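Local coordinates for glutamate racemase (Francisella tularensis subsp. tularensis, PDB 3OUT), which belongs to the Asp/Glu/hydantoin racemase family, has an alpha/beta fold with two parallel sheets, and holds D-glutamic acid in its pocket, at residues Asn7-Val12 and Asp34-Gly39; Gly39-Ile44 and Phe236-Ile241; Ala52-Phe57 and Ser81-Asp86; Pro96-Ile101 and Leu209-Met214. All coordinates share one frame; numbering follows the deposited sequence.

Contact 1. Residues Asn7-Val12 and Asp34-Gly39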
loop_
_atom_site.group_PDB
_atom_site.type_symbol
_atom_site.label_atom_id
_atom_site.label_comp_id
_atom_site.label_asym_id
_atom_site.label_seq_id
_atom_site.Cartn_x
_atom_site.Cartn_y
_atom_site.Cartn_z
ATOM N N ASN B 7 -30.523 8.241 6.130
ATOM C CA ASN B 7 -30.379 6.810 6.420
ATOM C C ASN B 7 -29.031 6.235 5.953
ATOM O O ASN B 7 -28.851 5.028 5.868
ATOM C CB ASN B 7 -31.574 6.040 5.843
ATOM C CG ASN B 7 -32.860 6.388 6.554
ATOM O OD1 ASN B 7 -32.846 6.764 7.721
ATOM N ND2 ASN B 7 -33.986 6.291 5.849
ATOM N N ARG B 8 -28.087 7.125 5.655
ATOM C CA ARG B 8 -26.727 6.732 5.356
ATOM C C ARG B 8 -25.970 6.501 6.666
ATOM O O ARG B 8 -26.356 7.053 7.716
ATOM C CB ARG B 8 -26.054 7.812 4.510
ATOM C CG ARG B 8 -26.513 7.763 3.053
ATOM C CD ARG B 8 -26.166 9.012 2.244
ATOM N NE ARG B 8 -26.969 9.020 1.023
ATOM C CZ ARG B 8 -26.616 9.584 -0.127
ATOM N NH1 ARG B 8 -25.463 10.222 -0.242
ATOM N NH2 ARG B 8 -27.435 9.503 -1.167
ATOM N N PRO B 9 -24.906 5.675 6.621
ATOM C CA PRO B 9 -24.123 5.373 7.825
ATOM C C PRO B 9 -23.200 6.514 8.227
ATOM O O PRO B 9 -22.825 7.372 7.406
ATOM C CB PRO B 9 -23.304 4.146 7.419
ATOM C CG PRO B 9 -23.144 4.255 5.929
ATOM C CD PRO B 9 -24.323 5.049 5.415
ATOM N N ILE B 10 -22.802 6.485 9.496
ATOM C CA ILE B 10 -21.735 7.329 10.045
ATOM C C ILE B 10 -20.415 6.574 9.813
ATOM O O ILE B 10 -20.352 5.375 10.027
ATOM C CB ILE B 10 -21.930 7.493 11.563
ATOM C CG1 ILE B 10 -23.212 8.262 11.853
ATOM C CG2 ILE B 10 -20.730 8.202 12.210
ATOM C CD1 ILE B 10 -23.715 8.105 13.309
ATOM N N GLY B 11 -19.395 7.283 9.353
ATOM C CA GLY B 11 -18.062 6.719 9.187
ATOM C C GLY B 11 -17.203 7.038 10.389
ATOM O O GLY B 11 -17.014 8.215 10.719
ATOM N N VAL B 12 -16.651 6.007 11.013
ATOM C CA VAL B 12 -15.696 6.175 12.048
ATOM C C VAL B 12 -14.312 5.820 11.479
ATOM O O VAL B 12 -14.051 4.667 11.108
ATOM C CB VAL B 12 -15.990 5.295 13.315
ATOM C CG1 VAL B 12 -14.837 5.438 14.319
ATOM C CG2 VAL B 12 -17.358 5.610 13.912
ATOM N N ASP B 34 -26.654 3.489 11.634
ATOM C CA ASP B 34 -25.692 2.562 11.038
ATOM C C ASP B 34 -24.294 3.178 11.154
ATOM O O ASP B 34 -24.115 4.402 11.055
ATOM C CB ASP B 34 -26.015 2.372 9.572
ATOM C CG ASP B 34 -27.345 1.658 9.333
ATOM O OD1 ASP B 34 -27.844 0.892 10.201
ATOM O OD2 ASP B 34 -27.875 1.857 8.224
ATOM N N ILE B 35 -23.287 2.337 11.388
ATOM C CA ILE B 35 -21.900 2.791 11.541
ATOM C C ILE B 35 -20.995 1.898 10.696
ATOM O O ILE B 35 -21.099 0.661 10.730
ATOM C CB ILE B 35 -21.415 2.735 13.036
ATOM C CG1 ILE B 35 -22.395 3.482 13.976
ATOM C CG2 ILE B 35 -19.967 3.272 13.147
ATOM C CD1 ILE B 35 -21.998 3.441 15.444
ATOM N N ILE B 36 -20.071 2.541 9.980
ATOM C CA ILE B 36 -18.983 1.870 9.301
ATOM C C ILE B 36 -17.708 2.304 10.032
ATOM O O ILE B 36 -17.390 3.486 10.050
ATOM C CB ILE B 36 -18.856 2.296 7.825
ATOM C CG1 ILE B 36 -20.062 1.830 7.018
ATOM C CG2 ILE B 36 -17.527 1.771 7.242
ATOM C CD1 ILE B 36 -20.055 2.322 5.517
ATOM N N TYR B 37 -17.032 1.357 10.664
ATOM C CA TYR B 37 -15.727 1.574 11.242
ATOM C C TYR B 37 -14.653 1.168 10.197
ATOM O O TYR B 37 -14.756 0.081 9.586
ATOM C CB TYR B 37 -15.551 0.712 12.488
ATOM C CG TYR B 37 -14.119 0.683 12.997
ATOM C CD1 TYR B 37 -13.643 1.664 13.859
ATOM C CD2 TYR B 37 -13.243 -0.342 12.638
ATOM C CE1 TYR B 37 -12.327 1.681 14.293
ATOM C CE2 TYR B 37 -11.915 -0.330 13.072
ATOM C CZ TYR B 37 -11.462 0.646 13.900
ATOM O OH TYR B 37 -10.135 0.659 14.339
ATOM N N PHE B 38 -13.650 2.020 10.025
ATOM C CA PHE B 38 -12.484 1.678 9.198
ATOM C C PHE B 38 -11.236 1.669 10.018
ATOM O O PHE B 38 -10.892 2.685 10.641
ATOM C CB PHE B 38 -12.286 2.634 8.019
ATOM C CG PHE B 38 -11.371 2.071 6.945
ATOM C CD1 PHE B 38 -11.913 1.484 5.821
ATOM C CD2 PHE B 38 -10.001 2.046 7.123
ATOM C CE1 PHE B 38 -11.095 0.884 4.873
ATOM C CE2 PHE B 38 -9.174 1.469 6.171
ATOM C CZ PHE B 38 -9.747 0.884 5.042
ATOM N N GLY B 39 -10.514 0.566 9.989
ATOM C CA GLY B 39 -9.202 0.529 10.621
ATOM C C GLY B 39 -8.173 -0.005 9.646
ATOM O O GLY B 39 -8.343 -1.103 9.083
HETATM O O HOH W 1 -26.879 2.986 6.101
HETATM O O HOH W 2 -27.464 5.855 9.971
#

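Contact 2. Residues Gly39-Ile44 and Phe236-Ile241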
loop_
_atom_site.group_PDB
_atom_site.type_symbol
_atom_site.label_atom_id
_atom_site.label_comp_id
_atom_site.label_asym_id
_atom_site.label_seq_id
_atom_site.Cartn_x
_atom_site.Cartn_y
_atom_site.Cartn_z
ATOM N N GLY B 39 -10.514 0.566 9.989
ATOM C CA GLY B 39 -9.202 0.529 10.621
ATOM C C GLY B 39 -8.173 -0.005 9.646
ATOM O O GLY B 39 -8.343 -1.103 9.083
ATOM N N ASP B 40 -7.099 0.756 9.453
ATOM C CA ASP B 40 -5.979 0.375 8.580
ATOM C C ASP B 40 -5.001 -0.510 9.348
ATOM O O ASP B 40 -3.813 -0.191 9.503
ATOM C CB ASP B 40 -5.289 1.630 8.043
ATOM C CG ASP B 40 -4.279 1.360 6.972
ATOM O OD1 ASP B 40 -4.234 0.241 6.399
ATOM O OD2 ASP B 40 -3.494 2.316 6.697
ATOM N N ILE B 41 -5.508 -1.641 9.803
ATOM C CA ILE B 41 -4.747 -2.604 10.636
ATOM C C ILE B 41 -3.437 -3.095 9.966
ATOM O O ILE B 41 -2.468 -3.417 10.649
ATOM C CB ILE B 41 -5.648 -3.789 11.103
ATOM C CG1 ILE B 41 -6.996 -3.315 11.672
ATOM C CG2 ILE B 41 -4.934 -4.619 12.179
ATOM C CD1 ILE B 41 -6.913 -2.200 12.767
ATOM N N ALA B 42 -3.406 -3.147 8.635
ATOM C CA ALA B 42 -2.207 -3.579 7.910
ATOM C C ALA B 42 -1.007 -2.671 8.139
ATOM O O ALA B 42 0.124 -3.132 8.057
ATOM C CB ALA B 42 -2.498 -3.687 6.411
ATOM N N ARG B 43 -1.237 -1.381 8.413
ATOM C CA ARG B 43 -0.129 -0.395 8.421
ATOM C C ARG B 43 0.028 0.368 9.727
ATOM O O ARG B 43 0.904 1.240 9.824
ATOM C CB ARG B 43 -0.289 0.553 7.207
ATOM C CG ARG B 43 -0.464 -0.177 5.923
ATOM C CD ARG B 43 -0.494 0.737 4.687
ATOM N NE ARG B 43 -1.654 1.631 4.664
ATOM C CZ ARG B 43 -2.116 2.250 3.602
ATOM N NH1 ARG B 43 -1.498 2.153 2.416
ATOM N NH2 ARG B 43 -3.178 3.054 3.754
ATOM N N ILE B 44 -0.778 0.046 10.739
ATOM C CA ILE B 44 -0.556 0.569 12.091
ATOM C C ILE B 44 0.810 0.101 12.645
ATOM O O ILE B 44 1.326 -0.976 12.301
ATOM C CB ILE B 44 -1.698 0.240 13.079
ATOM C CG1 ILE B 44 -1.955 -1.281 13.210
ATOM C CG2 ILE B 44 -2.963 1.042 12.714
ATOM C CD1 ILE B 44 -3.046 -1.628 14.282
ATOM N N PHE B 236 -17.360 -3.471 10.290
ATOM C CA PHE B 236 -15.984 -3.213 10.698
ATOM C C PHE B 236 -15.146 -3.610 9.509
ATOM O O PHE B 236 -14.996 -4.809 9.219
ATOM C CB PHE B 236 -15.600 -3.976 11.961
ATOM C CG PHE B 236 -16.487 -3.601 13.159
ATOM C CD1 PHE B 236 -17.700 -4.224 13.351
ATOM C CD2 PHE B 236 -16.111 -2.582 14.028
ATOM C CE1 PHE B 236 -18.528 -3.834 14.394
ATOM C CE2 PHE B 236 -16.932 -2.227 15.082
ATOM C CZ PHE B 236 -18.101 -2.838 15.265
ATOM N N TYR B 237 -14.655 -2.608 8.793
ATOM C CA TYR B 237 -13.815 -2.832 7.620
ATOM C C TYR B 237 -12.370 -2.585 7.981
ATOM O O TYR B 237 -12.030 -1.526 8.511
ATOM C CB TYR B 237 -14.222 -1.879 6.519
ATOM C CG TYR B 237 -15.495 -2.235 5.782
ATOM C CD1 TYR B 237 -15.740 -3.537 5.327
ATOM C CD2 TYR B 237 -16.400 -1.244 5.457
ATOM C CE1 TYR B 237 -16.905 -3.830 4.572
ATOM C CE2 TYR B 237 -17.538 -1.496 4.726
ATOM C CZ TYR B 237 -17.804 -2.796 4.286
ATOM O OH TYR B 237 -18.934 -3.048 3.501
ATOM N N VAL B 238 -11.509 -3.588 7.751
ATOM C CA VAL B 238 -10.132 -3.491 8.149
ATOM C C VAL B 238 -9.213 -4.011 7.042
ATOM O O VAL B 238 -9.597 -4.913 6.269
ATOM C CB VAL B 238 -9.880 -4.248 9.500
ATOM C CG1 VAL B 238 -10.670 -3.571 10.623
ATOM C CG2 VAL B 238 -10.300 -5.733 9.404
ATOM N N THR B 239 -7.990 -3.469 6.993
ATOM C CA THR B 239 -7.028 -3.895 5.972
ATOM C C THR B 239 -6.136 -5.067 6.406
ATOM O O THR B 239 -5.363 -5.561 5.610
ATOM C CB THR B 239 -6.133 -2.716 5.533
ATOM O OG1 THR B 239 -5.517 -2.161 6.685
ATOM C CG2 THR B 239 -6.983 -1.636 4.831
ATOM N N ASP B 240 -6.273 -5.506 7.651
ATOM C CA ASP B 240 -5.649 -6.785 8.077
ATOM C C ASP B 240 -6.416 -7.350 9.246
ATOM O O ASP B 240 -7.080 -6.604 9.989
ATOM C CB ASP B 240 -4.210 -6.554 8.503
ATOM C CG ASP B 240 -3.421 -7.846 8.588
ATOM O OD1 ASP B 240 -3.827 -8.794 7.857
ATOM O OD2 ASP B 240 -2.461 -7.927 9.399
ATOM N N ILE B 241 -6.328 -8.677 9.402
ATOM C CA ILE B 241 -6.909 -9.349 10.560
ATOM C C ILE B 241 -5.830 -10.284 11.090
ATOM O O ILE B 241 -5.804 -11.479 10.763
ATOM C CB ILE B 241 -8.273 -10.062 10.253
ATOM C CG1 ILE B 241 -9.258 -9.018 9.718
ATOM C CG2 ILE B 241 -8.774 -10.783 11.505
ATOM C CD1 ILE B 241 -10.533 -9.601 9.160
#

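Contact 3. Residues Ala52-Phe57 and Ser81-Asp86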
loop_
_atom_site.group_PDB
_atom_site.type_symbol
_atom_site.label_atom_id
_atom_site.label_comp_id
_atom_site.label_asym_id
_atom_site.label_seq_id
_atom_site.Cartn_x
_atom_site.Cartn_y
_atom_site.Cartn_z
ATOM N N ALA B 52 4.231 12.890 5.865
ATOM C CA ALA B 52 3.913 12.644 4.438
ATOM C C ALA B 52 3.194 11.312 4.305
ATOM O O ALA B 52 2.199 11.194 3.578
ATOM C CB ALA B 52 5.177 12.691 3.567
ATOM N N THR B 53 3.652 10.316 5.041
ATOM C CA THR B 53 3.057 8.996 4.939
ATOM C C THR B 53 1.689 8.916 5.611
ATOM O O THR B 53 0.771 8.301 5.077
ATOM C CB THR B 53 4.006 7.949 5.514
ATOM O OG1 THR B 53 5.071 7.820 4.581
ATOM C CG2 THR B 53 3.323 6.594 5.603
ATOM N N ILE B 54 1.534 9.585 6.747
ATOM C CA ILE B 54 0.236 9.632 7.407
ATOM C C ILE B 54 -0.782 10.289 6.499
ATOM O O ILE B 54 -1.909 9.781 6.385
ATOM C CB ILE B 54 0.285 10.306 8.791
ATOM C CG1 ILE B 54 1.121 9.427 9.762
ATOM C CG2 ILE B 54 -1.148 10.555 9.297
ATOM C CD1 ILE B 54 1.607 10.162 11.002
ATOM N N GLN B 55 -0.409 11.382 5.828
ATOM C CA GLN B 55 -1.321 12.015 4.874
ATOM C C GLN B 55 -1.694 11.117 3.697
ATOM O O GLN B 55 -2.844 11.112 3.286
ATOM C CB GLN B 55 -0.789 13.356 4.353
ATOM C CG GLN B 55 -0.716 14.397 5.428
ATOM C CD GLN B 55 -0.469 15.811 4.918
ATOM O OE1 GLN B 55 -0.081 16.037 3.777
ATOM N NE2 GLN B 55 -0.796 16.790 5.757
ATOM N N LYS B 56 -0.718 10.400 3.131
ATOM C CA LYS B 56 -0.948 9.464 2.051
ATOM C C LYS B 56 -1.969 8.411 2.469
ATOM O O LYS B 56 -2.962 8.187 1.760
ATOM C CB LYS B 56 0.375 8.789 1.636
ATOM C CG LYS B 56 0.157 7.809 0.497
ATOM C CD LYS B 56 1.433 7.046 0.160
ATOM C CE LYS B 56 1.222 6.086 -1.044
ATOM N NZ LYS B 56 1.210 6.830 -2.387
ATOM N N PHE B 57 -1.770 7.807 3.653
ATOM C CA PHE B 57 -2.646 6.750 4.139
ATOM C C PHE B 57 -4.045 7.286 4.381
ATOM O O PHE B 57 -5.078 6.670 3.973
ATOM C CB PHE B 57 -2.103 6.197 5.457
ATOM C CG PHE B 57 -0.868 5.365 5.348
ATOM C CD1 PHE B 57 -0.331 4.974 4.148
ATOM C CD2 PHE B 57 -0.256 4.972 6.544
ATOM C CE1 PHE B 57 0.802 4.178 4.131
ATOM C CE2 PHE B 57 0.863 4.190 6.536
ATOM C CZ PHE B 57 1.371 3.799 5.323
ATOM N N SER B 81 -6.032 13.063 13.061
ATOM C CA SER B 81 -6.584 14.428 13.278
ATOM C C SER B 81 -5.514 15.518 13.294
ATOM O O SER B 81 -5.723 16.628 12.812
ATOM C CB SER B 81 -7.324 14.478 14.606
ATOM O OG SER B 81 -8.484 13.605 14.620
ATOM N N ALA B 82 -4.393 15.227 13.920
ATOM C CA ALA B 82 -3.297 16.167 14.039
ATOM C C ALA B 82 -2.668 16.557 12.701
ATOM O O ALA B 82 -2.222 17.703 12.486
ATOM C CB ALA B 82 -2.196 15.552 14.909
ATOM N N ILE B 83 -2.569 15.564 11.818
ATOM C CA ILE B 83 -1.713 15.655 10.638
ATOM C C ILE B 83 -2.456 15.698 9.320
ATOM O O ILE B 83 -1.949 16.312 8.373
ATOM C CB ILE B 83 -0.648 14.514 10.664
ATOM C CG1 ILE B 83 0.353 14.820 11.781
ATOM C CG2 ILE B 83 0.020 14.273 9.297
ATOM C CD1 ILE B 83 1.126 13.596 12.338
ATOM N N ALA B 84 -3.644 15.087 9.260
ATOM C CA ALA B 84 -4.377 14.887 8.008
ATOM C C ALA B 84 -5.797 15.355 8.003
ATOM O O ALA B 84 -6.537 15.056 7.055
ATOM C CB ALA B 84 -4.301 13.368 7.584
ATOM N N LYS B 85 -6.212 16.164 8.995
ATOM C CA LYS B 85 -7.595 16.610 9.031
ATOM C C LYS B 85 -7.970 17.333 7.759
ATOM O O LYS B 85 -9.045 17.107 7.222
ATOM C CB LYS B 85 -7.846 17.526 10.239
ATOM C CG LYS B 85 -9.302 17.929 10.457
ATOM C CD LYS B 85 -9.451 18.764 11.730
ATOM C CE LYS B 85 -8.764 20.116 11.671
ATOM N NZ LYS B 85 -9.259 21.017 12.786
ATOM N N ASP B 86 -7.113 18.231 7.267
ATOM C CA ASP B 86 -7.461 19.003 6.087
ATOM C C ASP B 86 -7.526 18.153 4.818
ATOM O O ASP B 86 -8.396 18.385 3.987
ATOM C CB ASP B 86 -6.481 20.171 5.908
ATOM C CG ASP B 86 -6.691 21.283 6.950
ATOM O OD1 ASP B 86 -7.706 21.294 7.698
ATOM O OD2 ASP B 86 -5.813 22.161 7.018
#

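Contact 4. Residues Pro96-Ile101 and Leu209-Met214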
loop_
_atom_site.group_PDB
_atom_site.type_symbol
_atom_site.label_atom_id
_atom_site.label_comp_id
_atom_site.label_asym_id
_atom_site.label_seq_id
_atom_site.Cartn_x
_atom_site.Cartn_y
_atom_site.Cartn_z
ATOM N N PRO B 96 -19.658 16.437 6.497
ATOM C CA PRO B 96 -18.984 16.997 7.648
ATOM C C PRO B 96 -18.025 16.024 8.315
ATOM O O PRO B 96 -18.308 14.837 8.385
ATOM C CB PRO B 96 -20.120 17.328 8.609
ATOM C CG PRO B 96 -21.211 16.455 8.257
ATOM C CD PRO B 96 -21.092 16.247 6.744
ATOM N N VAL B 97 -16.932 16.580 8.832
ATOM C CA VAL B 97 -15.894 15.841 9.524
ATOM C C VAL B 97 -15.713 16.422 10.917
ATOM O O VAL B 97 -15.407 17.627 11.073
ATOM C CB VAL B 97 -14.551 15.924 8.750
ATOM C CG1 VAL B 97 -13.465 15.178 9.491
ATOM C CG2 VAL B 97 -14.721 15.407 7.323
ATOM N N ILE B 98 -15.891 15.572 11.923
ATOM C CA ILE B 98 -15.667 15.895 13.315
ATOM C C ILE B 98 -14.359 15.216 13.693
ATOM O O ILE B 98 -14.094 14.125 13.224
ATOM C CB ILE B 98 -16.799 15.299 14.191
ATOM C CG1 ILE B 98 -18.183 15.911 13.875
ATOM C CG2 ILE B 98 -16.466 15.392 15.666
ATOM C CD1 ILE B 98 -18.251 17.358 14.124
ATOM N N ASP B 99 -13.544 15.822 14.537
ATOM C CA ASP B 99 -12.237 15.198 14.915
ATOM C C ASP B 99 -11.993 15.272 16.410
ATOM O O ASP B 99 -12.485 16.180 17.092
ATOM C CB ASP B 99 -11.064 15.803 14.162
ATOM C CG ASP B 99 -10.717 17.167 14.639
ATOM O OD1 ASP B 99 -11.409 18.141 14.242
ATOM O OD2 ASP B 99 -9.798 17.269 15.469
ATOM N N VAL B 100 -11.236 14.313 16.932
ATOM C CA VAL B 100 -11.031 14.203 18.381
ATOM C C VAL B 100 -10.170 15.312 18.971
ATOM O O VAL B 100 -10.314 15.605 20.153
ATOM C CB VAL B 100 -10.444 12.837 18.820
ATOM C CG1 VAL B 100 -11.506 11.759 18.761
ATOM C CG2 VAL B 100 -9.155 12.391 17.976
ATOM N N ILE B 101 -9.283 15.948 18.198
ATOM C CA ILE B 101 -8.495 17.043 18.734
ATOM C C ILE B 101 -9.395 18.251 18.979
ATOM O O ILE B 101 -9.292 18.881 20.033
ATOM C CB ILE B 101 -7.274 17.376 17.860
ATOM C CG1 ILE B 101 -6.306 16.186 17.851
ATOM C CG2 ILE B 101 -6.567 18.653 18.342
ATOM C CD1 ILE B 101 -5.020 16.433 17.093
ATOM N N LEU B 209 -15.796 10.741 24.031
ATOM C CA LEU B 209 -17.236 10.929 24.156
ATOM C C LEU B 209 -17.663 12.316 23.668
ATOM O O LEU B 209 -18.678 12.442 23.004
ATOM C CB LEU B 209 -17.708 10.684 25.596
ATOM C CG LEU B 209 -19.221 10.766 25.797
ATOM C CD1 LEU B 209 -20.038 9.757 24.945
ATOM C CD2 LEU B 209 -19.471 10.601 27.318
ATOM N N GLN B 210 -16.879 13.332 24.002
ATOM C CA GLN B 210 -17.131 14.710 23.534
ATOM C C GLN B 210 -17.192 14.745 22.013
ATOM O O GLN B 210 -18.106 15.367 21.444
ATOM C CB GLN B 210 -16.070 15.652 24.053
ATOM C CG GLN B 210 -16.183 17.122 23.592
ATOM C CD GLN B 210 -17.394 17.891 24.160
ATOM O OE1 GLN B 210 -18.321 17.322 24.719
ATOM N NE2 GLN B 210 -17.364 19.203 24.013
ATOM N N ALA B 211 -16.250 14.064 21.347
ATOM C CA ALA B 211 -16.292 13.992 19.880
ATOM C C ALA B 211 -17.587 13.360 19.384
ATOM O O ALA B 211 -18.240 13.844 18.445
ATOM C CB ALA B 211 -15.004 13.211 19.310
ATOM N N SER B 212 -17.992 12.266 20.028
ATOM C CA SER B 212 -19.263 11.633 19.671
ATOM C C SER B 212 -20.460 12.567 19.873
ATOM O O SER B 212 -21.350 12.621 19.035
ATOM C CB SER B 212 -19.429 10.337 20.449
ATOM O OG SER B 212 -18.312 9.482 20.221
ATOM N N LYS B 213 -20.469 13.296 20.986
ATOM C CA LYS B 213 -21.520 14.307 21.241
ATOM C C LYS B 213 -21.561 15.420 20.216
ATOM O O LYS B 213 -22.652 15.871 19.863
ATOM C CB LYS B 213 -21.371 14.870 22.639
ATOM C CG LYS B 213 -21.641 13.803 23.671
ATOM C CD LYS B 213 -21.868 14.345 25.036
ATOM C CE LYS B 213 -20.750 15.127 25.584
ATOM N NZ LYS B 213 -21.105 15.618 26.969
HETATM N N MSE B 214 -20.388 15.844 19.736
HETATM C CA MSE B 214 -20.316 16.839 18.672
HETATM C C MSE B 214 -21.001 16.311 17.411
HETATM O O MSE B 214 -21.704 17.047 16.727
HETATM C CB MSE B 214 -18.863 17.295 18.408
HETATM C CG MSE B 214 -18.313 18.136 19.529
HETATM SE SE MSE B 214 -16.448 18.517 19.169
HETATM C CE MSE B 214 -16.349 20.260 20.070
#

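Contact 1. Residues Asn7-Val12 and Asp34-Gly39
Val12 and Ile35 meet through one methyl each, CG2 of Val12 lying 3.6 Å from CG2 of Ile35. The other methyl of Val12, CG1, comes to the ring edge of Tyr37, near the ring plane. On the opposite face of the sheet Ile36 packs against Pro9. CB of Ile36 lies 4.1 Å from Ile10 O. CG1 of Ile36 stands beside the backbone N (chi1 -67°), which turns it back towards Pro9, and it comes 4.0 Å from Pro9 CB. The tip, CD1, ends 3.7 Å from Pro9 CG, the two side chains running side by side.

The backbones form a parallel pair, the two strands of a beta-alpha-beta unit whose connecting helix is 20-29. Ile10 N gives a bond of 2.9 Å to Asp34 O. Ile36 N then bonds Ile10 O, Val12 N bonds Ile36 O, and Phe38 N bonds Val12 O. Two waters extend the link beyond the strands. One donates to Asn7 O and, at 2.6 Å, to Asp34 OD2. The other joins Arg8 O to Asp34 N. Asp34 OD1 turns to Glu233 N, and Tyr37 OH to Asp14 and Ile17. The buried part is thus held by nearly straight backbone bonds and apolar contacts, while water carries the polar link at the strand entry.

Contact 2. Residues Gly39-Ile44 and Phe236-Ile241
Gly39 sits beside Val238 in the last parallel bridge of these two strands. Its N donates to Tyr237 O at 3.0 Å, and its O accepts from Thr239 N at 3.2 Å. Asp40 is the centre of an inverse gamma turn, which takes the chain out of the sheet. The Asp40 carboxylate splits its work. OD1 uses its anti lone pair to accept from Thr239 OG1 at 2.7 Å. OD2 is gripped side-on by NE and NH2 of Arg43, and also bonds Tyr46 OH.

This is the loop at the C-terminal end of an inner strand of a parallel alpha/beta sheet, where strand 35-39 gives way to the loop before helix 51-67. Ile41 crosses Val238, with CG1 3.7 Å from Val238 CB, and its CB lies 3.3 Å from Asp240 O. Ala42 N donates to Thr239 OG1 at 3.0 Å, nearly straight (164°). That OG1 sits between its own backbone N and carbonyl carbon (chi1 55°), where it can give to Asp40 and take from Ala42. Ala42 also rests on CB of Asp240, whose carboxylate bonds Ser50 and Thr53 of a neighbouring subunit. Arg43 NH2 bonds Gln60 as well, and Ile44 touches D-glutamic acid.

Contact 3. Residues Ala52-Phe57 and Ser81-Asp86
Ile54 overlaps Ile83 at about a right angle, the tip CD1 of one lying 3.7 Å from CD1 of the other. Lower down, CG2 of Ile54 comes 3.9 Å from CG2 of Ile83. This is helix-to-helix packing in an alpha/beta fold. Helices 51-67 and 78-92 follow each other in the chain with strand 72-75 between them. Their short segments cross at -52°, with the axes 8.8 Å apart. Ala121 of helix 120-125 touches both isoleucines, so a third helix closes over this apolar patch.

Gln55 works differently. Its CG stands beside its backbone N (chi1 -66°) and the chain runs out extended, which carries the amide across to the other helix. On the way CG passes Ile83 CG2 at 3.9 Å. The backbones come nearest here, Ala84 CA 5.2 Å from Gln55 CA, consistent with the small side chain of Ala84. Helix 51-67 also meets other subunits: Lys56 forms a salt bridge with Asp266 of one neighbouring subunit, and Gln55 packs on Ser264 of another. At the end of the Gln55 chain, NE2 donates to Ile83 O at 2.9 Å, almost straight (171°), with that oxygen close to the plane of the amide.

Contact 4. Residues Pro96-Ile101 and Leu209-Met214
Val100 and Ala211 make the closest side-chain contact, with CG1 of Val100 3.8 Å from CB of Ala211. The other apolar contacts belong to Ile98. Its CG2 reaches Met214 CB at 4.1 Å and, more loosely, Ala211 CB at 4.5 Å. With CG1 beside the backbone N (chi1 -64°), CG2 is the branch of Ile98 that meets the helix. Met214 is modelled as selenomethionine. It touches Ile98 through CB, while the end of its extended chain leads away from the strand; Met214 also packs on Ala103 and Ser106 of helix 100-106. Ser212 packs on Ile22 and Leu26 of helix 20-29.

An apolar group also meets a backbone oxygen: Ile98 CG2 lies 3.6 Å from Ala211 O. The arrangement is that of a parallel alpha/beta sheet with a helix laid over one face. Helix 208-221 runs nearly antiparallel to strand 97-99, at 160°, and the axes of the two short segments come within 8.2 Å. The strand is the outermost one on its side of the sheet within the chain, and its backbone pairs with Ile73 and Ile75 of strand 72-75.

Several polar side chains bond residues beyond the two segments. Asp99 is the N-cap of helix 100-106; its side chain caps a backbone N just past Ile101, and its OD1 bonds Thr102 OG1. Gln210 NE2 bonds Ser106 OG, and Ser212 OG bonds Ser208 O.

How the contacts relate
Contacts 1, 2 and 4 all involve the same six-stranded parallel sheet. Contact 1 pairs two of its inner strands. Contact 2 continues at the end of strand 35-39; the two share Gly39, and Tyr37 O probably bonds Tyr237 N. Contact 4 lies at outer strand 97-99, its centre about 22 Å from that of contact 2. Contact 3 joins helices beside the sheet. It touches contact 2 at Arg43 and Phe57, and contact 4 at Ser81 and Asp99. Along the chain contact 1 closes first. Contacts 3 and 4 fall between the segments of contact 2, whose second strand comes late in the sequence. Residues far apart in sequence thus form one alpha/beta unit beside the D-glutamic acid.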